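Local coordinates for metallo-beta-lactamase superfamily protein (PDB 2ZWR) that binds zinc at a two-metal site in a metallo-beta-lactamase fold and is probably a hydrolase, at residues 23-28 with 49-54; 146-151 with 186-191. One frame throughout, in Å; residues are numbered along the deposited sequence.

How the contacts relate
Contact 1 is core and lies within one six-stranded sheet, whereas contact 2, nearer the surface, sets a separate two-stranded hairpin beside the edge strand 188-189 of the other. In 23-28 with 49-54, neighbouring parallel strands are zipped by backbone hydrogen bonds and finished by a carboxylate grip next to the zinc site. Nothing so direct joins 146-151 to 186-191, where apolar packing, a water bridge and a shared glutamate of helix 190-196 serve. The centres of contacts 1 and 2 are 20 Å apart, and the nearest atoms of contacts 1 and 2 about 7 Å. Both come close to the metals, contact 1 by ligating one through His-54, contact 2 through Phe-147, packed near Asp-144 and His-184.

Contact 1: 23-28 with 49-54; sequences GPVLID and AILLTH. With ZN (zinc ion), chain D.
Asp-28 grips Thr-53 with both carboxylate oxygens: OD1 of Asp-28 accepts the backbone N of Thr-53 at 2.9 Å, and OD2 of Asp-28 takes the hydroxyl OG1 of Thr-53 at 2.7 Å. Each oxygen uses its syn lone pair, so the two bonds hold the carboxylate's rotation. Asp-28 CG stands anti to its carbonyl carbon (chi1 -63°), which brings the group across to 49-54. Thr-53 OG1, donating to Asp-28, accepts a hydrogen bond from ND1 of His-54 at 2.9 Å, close to the plane of the imidazole. Together with the bond of His-54 NE2 to zinc at 2.2 Å this restrains the ring's rotation; His-56, His-125, Asp-144 and a water complete that site. OD2 of Asp-28 accepts a hydrogen bond from ND1 of His-59, so one carboxylate is tied directly to a ligand of the second zinc and, through Thr-53, to one of the first. Behind this network the strands run parallel. Leu-26 N bonds Ala-49 O at 3.1 Å, Leu-26 O receives Leu-51 N at 2.9 Å, and Asp-28 N reaches Leu-51 O at 3.0 Å. On one face, CG1 of Val-25 meets CD1 of Leu-51 and CG2 of Ile-27 meets CG2 of Thr-53; Leu-26 and Ile-50 lie on the other. This is a beta-alpha-beta unit in which helix 33-43 connects the strands, delivering the first histidine of the metallo-beta-lactamase HxHxDH motif to the dinuclear zinc site.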
loop_
_atom_site.group_PDB
_atom_site.type_symbol
_atom_site.label_atom_id
_atom_site.label_comp_id
_atom_site.label_asym_id
_atom_site.label_seq_id
_atom_site.Cartn_x
_atom_site.Cartn_y
_atom_site.Cartn_z
ATOM N N GLY A 23 -1.494 -9.712 15.325
ATOM C CA GLY A 23 -0.049 -9.610 15.141
ATOM C C GLY A 23 0.327 -8.539 14.130
ATOM O O GLY A 23 -0.537 -8.025 13.409
ATOM N N PRO A 24 1.622 -8.194 14.069
ATOM C CA PRO A 24 2.096 -7.123 13.193
ATOM C C PRO A 24 2.048 -7.481 11.715
ATOM O O PRO A 24 2.276 -8.637 11.338
ATOM C CB PRO A 24 3.559 -6.923 13.640
ATOM C CG PRO A 24 3.675 -7.645 14.959
ATOM C CD PRO A 24 2.723 -8.782 14.847
ATOM N N VAL A 25 1.725 -6.491 10.893
ATOM C CA VAL A 25 1.866 -6.605 9.445
ATOM C C VAL A 25 2.656 -5.428 8.897
ATOM O O VAL A 25 2.683 -4.339 9.485
ATOM C CB VAL A 25 0.500 -6.676 8.676
ATOM C CG1 VAL A 25 -0.172 -8.005 8.901
ATOM C CG2 VAL A 25 -0.433 -5.494 9.042
ATOM N N LEU A 26 3.270 -5.660 7.745
ATOM C CA LEU A 26 4.012 -4.650 7.044
ATOM C C LEU A 26 3.351 -4.365 5.694
ATOM O O LEU A 26 3.260 -5.252 4.844
ATOM C CB LEU A 26 5.455 -5.124 6.869
ATOM C CG LEU A 26 6.403 -4.224 6.084
ATOM C CD1 LEU A 26 6.446 -2.827 6.670
ATOM C CD2 LEU A 26 7.778 -4.891 6.057
ATOM N N ILE A 27 2.887 -3.123 5.526
ATOM C CA ILE A 27 2.216 -2.661 4.306
ATOM C C ILE A 27 3.175 -1.927 3.361
ATOM O O ILE A 27 3.800 -0.940 3.754
ATOM C CB ILE A 27 1.013 -1.726 4.653
ATOM C CG1 ILE A 27 -0.026 -2.476 5.491
ATOM C CG2 ILE A 27 0.379 -1.113 3.388
ATOM C CD1 ILE A 27 -1.175 -1.599 6.016
ATOM N N ASP A 28 3.259 -2.407 2.117
ATOM C CA ASP A 28 4.043 -1.776 1.031
ATOM C C ASP A 28 5.538 -1.495 1.358
ATOM O O ASP A 28 5.970 -0.327 1.337
ATOM C CB ASP A 28 3.386 -0.471 0.547
ATOM C CG ASP A 28 2.010 -0.673 -0.072
ATOM O OD1 ASP A 28 1.542 -1.822 -0.194
ATOM O OD2 ASP A 28 1.390 0.351 -0.446
ATOM N N ALA A 49 3.368 -10.907 7.955
ATOM C CA ALA A 49 2.995 -10.927 6.557
ATOM C C ALA A 49 3.290 -9.575 5.930
ATOM O O ALA A 49 3.391 -8.566 6.622
ATOM C CB ALA A 49 1.488 -11.269 6.415
ATOM N N ILE A 50 3.420 -9.574 4.608
ATOM C CA ILE A 50 3.496 -8.363 3.810
ATOM C C ILE A 50 2.146 -8.198 3.101
ATOM O O ILE A 50 1.659 -9.136 2.473
ATOM C CB ILE A 50 4.686 -8.423 2.793
ATOM C CG1 ILE A 50 6.029 -8.302 3.544
ATOM C CG2 ILE A 50 4.538 -7.336 1.700
ATOM C CD1 ILE A 50 7.304 -8.518 2.708
ATOM N N LEU A 51 1.526 -7.021 3.251
ATOM C CA LEU A 51 0.257 -6.690 2.585
ATOM C C LEU A 51 0.539 -5.585 1.564
ATOM O O LEU A 51 1.162 -4.576 1.900
ATOM C CB LEU A 51 -0.792 -6.220 3.609
ATOM C CG LEU A 51 -1.731 -7.247 4.287
ATOM C CD1 LEU A 51 -1.022 -8.491 4.822
ATOM C CD2 LEU A 51 -2.575 -6.595 5.390
ATOM N N LEU A 52 0.095 -5.791 0.324
ATOM C CA LEU A 52 0.345 -4.820 -0.753
ATOM C C LEU A 52 -0.924 -4.148 -1.275
ATOM O O LEU A 52 -1.827 -4.825 -1.768
ATOM C CB LEU A 52 1.130 -5.464 -1.912
ATOM C CG LEU A 52 2.485 -6.119 -1.593
ATOM C CD1 LEU A 52 3.028 -6.825 -2.839
ATOM C CD2 LEU A 52 3.508 -5.112 -1.041
ATOM N N THR A 53 -0.971 -2.814 -1.162
ATOM C CA THR A 53 -2.057 -2.018 -1.742
ATOM C C THR A 53 -2.033 -2.176 -3.243
ATOM O O THR A 53 -3.080 -2.298 -3.871
ATOM C CB THR A 53 -1.979 -0.499 -1.393
ATOM O OG1 THR A 53 -0.798 0.077 -1.980
ATOM C CG2 THR A 53 -2.028 -0.258 0.128
ATOM N N HIS A 54 -0.827 -2.184 -3.814
ATOM C CA HIS A 54 -0.637 -2.471 -5.241
ATOM C C HIS A 54 0.832 -2.796 -5.526
ATOM O O HIS A 54 1.656 -2.782 -4.604
ATOM C CB HIS A 54 -1.176 -1.324 -6.112
ATOM C CG HIS A 54 -0.407 -0.037 -5.993
ATOM N ND1 HIS A 54 -0.301 0.666 -4.815
ATOM C CD2 HIS A 54 0.253 0.692 -6.923
ATOM C CE1 HIS A 54 0.411 1.760 -5.018
ATOM N NE2 HIS A 54 0.759 1.799 -6.290
HETATM ZN ZN ZN D . 1.482 3.454 -7.522
HETATM O O HOH W 1 3.356 4.191 -7.025
#

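Contact 2: 146-151 with 186-191; sequences LFRGSV and PGTTLG
Apolar packing joins Leu-146 to Leu-190 at one end of the contact and Arg-148 to Pro-186 at the other. CD2 of Leu-146 meets CD2 of Leu-190 at 3.6 Å, methyl against methyl, the two side chains crossing at a slant; Leu-171 of helix 161-171 touches both. The aliphatic start of Arg-148 lies against the proline ring, with CG of Arg-148 and CG of Pro-186 3.9 Å apart. From there the arginine chain, extended at first (chi1 168°), bends at chi2 and chi3 and passes Thr-188 at about a right angle, CD of Arg-148 coming within 4.1 Å of CB of Thr-188. The hairpin formed by 146-147 and 150-151, closed by Phe-147 N on Ser-150 O at 2.9 Å, thus sits beside the outermost strand 188-189 of the second sheet of the metallo-beta-lactamase sandwich, just where the chain turns into helix 190-196. Thr-189 N-caps that helix, its OG1 accepting the backbone N of Leu-192. Polar links between the segments are indirect. Water 2 accepts Arg-148 N at 2.8 Å and donates to Pro-186 O at 2.8 Å. NE of Arg-148 and OG1 of Thr-188, 3.7 Å from each other, share Glu-193: its OE1 makes a salt bridge with the arginine NE and a hydrogen bond with the threonine hydroxyl, while its OE2 accepts Gly-149 N.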
loop_
_atom_site.group_PDB
_atom_site.type_symbol
_atom_site.label_atom_id
_atom_site.label_comp_id
_atom_site.label_asym_id
_atom_site.label_seq_id
_atom_site.Cartn_x
_atom_site.Cartn_y
_atom_site.Cartn_z
ATOM N N LEU A 146 -5.657 8.288 -2.749
ATOM C CA LEU A 146 -5.922 9.622 -2.249
ATOM C C LEU A 146 -4.739 10.165 -1.447
ATOM O O LEU A 146 -4.281 9.525 -0.492
ATOM C CB LEU A 146 -7.183 9.582 -1.372
ATOM C CG LEU A 146 -7.688 10.858 -0.698
ATOM C CD1 LEU A 146 -8.197 11.894 -1.716
ATOM C CD2 LEU A 146 -8.784 10.509 0.310
ATOM N N PHE A 147 -4.274 11.354 -1.826
ATOM C CA PHE A 147 -3.207 12.032 -1.106
ATOM C C PHE A 147 -3.741 13.249 -0.371
ATOM O O PHE A 147 -4.904 13.625 -0.535
ATOM C CB PHE A 147 -2.069 12.438 -2.059
ATOM C CG PHE A 147 -1.481 11.281 -2.830
ATOM C CD1 PHE A 147 -1.173 10.076 -2.186
ATOM C CD2 PHE A 147 -1.242 11.390 -4.194
ATOM C CE1 PHE A 147 -0.635 8.993 -2.896
ATOM C CE2 PHE A 147 -0.704 10.320 -4.908
ATOM C CZ PHE A 147 -0.392 9.117 -4.252
ATOM N N ARG A 148 -2.881 13.842 0.454
ATOM C CA ARG A 148 -3.143 15.131 1.070
ATOM C C ARG A 148 -3.034 16.195 -0.033
ATOM O O ARG A 148 -1.936 16.564 -0.451
ATOM C CB ARG A 148 -2.157 15.363 2.235
ATOM C CG ARG A 148 -2.074 16.778 2.833
ATOM C CD ARG A 148 -3.290 17.162 3.671
ATOM N NE ARG A 148 -4.431 17.517 2.825
ATOM C CZ ARG A 148 -4.643 18.723 2.304
ATOM N NH1 ARG A 148 -5.713 18.924 1.548
ATOM N NH2 ARG A 148 -3.793 19.726 2.535
ATOM N N GLY A 149 -4.189 16.620 -0.543
ATOM C CA GLY A 149 -4.261 17.643 -1.588
ATOM C C GLY A 149 -4.145 17.167 -3.030
ATOM O O GLY A 149 -4.029 17.988 -3.944
ATOM N N SER A 150 -4.183 15.854 -3.248
ATOM C CA SER A 150 -4.093 15.300 -4.597
ATOM C C SER A 150 -4.623 13.875 -4.651
ATOM O O SER A 150 -5.157 13.362 -3.661
ATOM C CB SER A 150 -2.644 15.338 -5.112
ATOM O OG SER A 150 -2.599 15.014 -6.499
ATOM N N VAL A 151 -4.488 13.245 -5.817
ATOM C CA VAL A 151 -4.889 11.846 -6.001
ATOM C C VAL A 151 -3.821 11.090 -6.781
ATOM O O VAL A 151 -2.885 11.698 -7.322
ATOM C CB VAL A 151 -6.289 11.696 -6.658
ATOM C CG1 VAL A 151 -7.344 12.409 -5.836
ATOM C CG2 VAL A 151 -6.290 12.195 -8.107
ATOM N N PRO A 186 2.044 13.209 3.291
ATOM C CA PRO A 186 1.577 13.163 4.681
ATOM C C PRO A 186 0.209 12.522 4.844
ATOM O O PRO A 186 -0.541 12.363 3.869
ATOM C CB PRO A 186 1.510 14.637 5.090
ATOM C CG PRO A 186 1.414 15.403 3.843
ATOM C CD PRO A 186 1.854 14.538 2.688
ATOM N N GLY A 187 -0.112 12.162 6.080
ATOM C CA GLY A 187 -1.414 11.598 6.386
ATOM C C GLY A 187 -2.473 12.672 6.274
ATOM O O GLY A 187 -2.160 13.862 6.251
ATOM N N THR A 188 -3.727 12.244 6.213
ATOM C CA THR A 188 -4.863 13.152 6.090
ATOM C C THR A 188 -6.099 12.437 6.663
ATOM O O THR A 188 -5.964 11.383 7.313
ATOM C CB THR A 188 -5.051 13.628 4.603
ATOM O OG1 THR A 188 -6.066 14.633 4.526
ATOM C CG2 THR A 188 -5.389 12.490 3.672
ATOM N N THR A 189 -7.281 13.014 6.461
ATOM C CA THR A 189 -8.535 12.347 6.808
ATOM C C THR A 189 -9.449 12.438 5.604
ATOM O O THR A 189 -9.226 13.255 4.709
ATOM C CB THR A 189 -9.248 12.985 8.036
ATOM O OG1 THR A 189 -9.700 14.305 7.698
ATOM C CG2 THR A 189 -8.338 13.029 9.275
ATOM N N LEU A 190 -10.481 11.606 5.567
ATOM C CA LEU A 190 -11.428 11.686 4.470
ATOM C C LEU A 190 -12.185 13.017 4.497
ATOM O O LEU A 190 -12.462 13.589 3.449
ATOM C CB LEU A 190 -12.379 10.492 4.466
ATOM C CG LEU A 190 -11.785 9.140 4.055
ATOM C CD1 LEU A 190 -12.868 8.066 4.091
ATOM C CD2 LEU A 190 -11.139 9.188 2.663
ATOM N N GLY A 191 -12.483 13.513 5.698
ATOM C CA GLY A 191 -13.185 14.791 5.873
ATOM C C GLY A 191 -12.374 16.002 5.412
ATOM O O GLY A 191 -12.905 16.900 4.774
HETATM O O HOH W 2 -0.427 12.525 1.047
#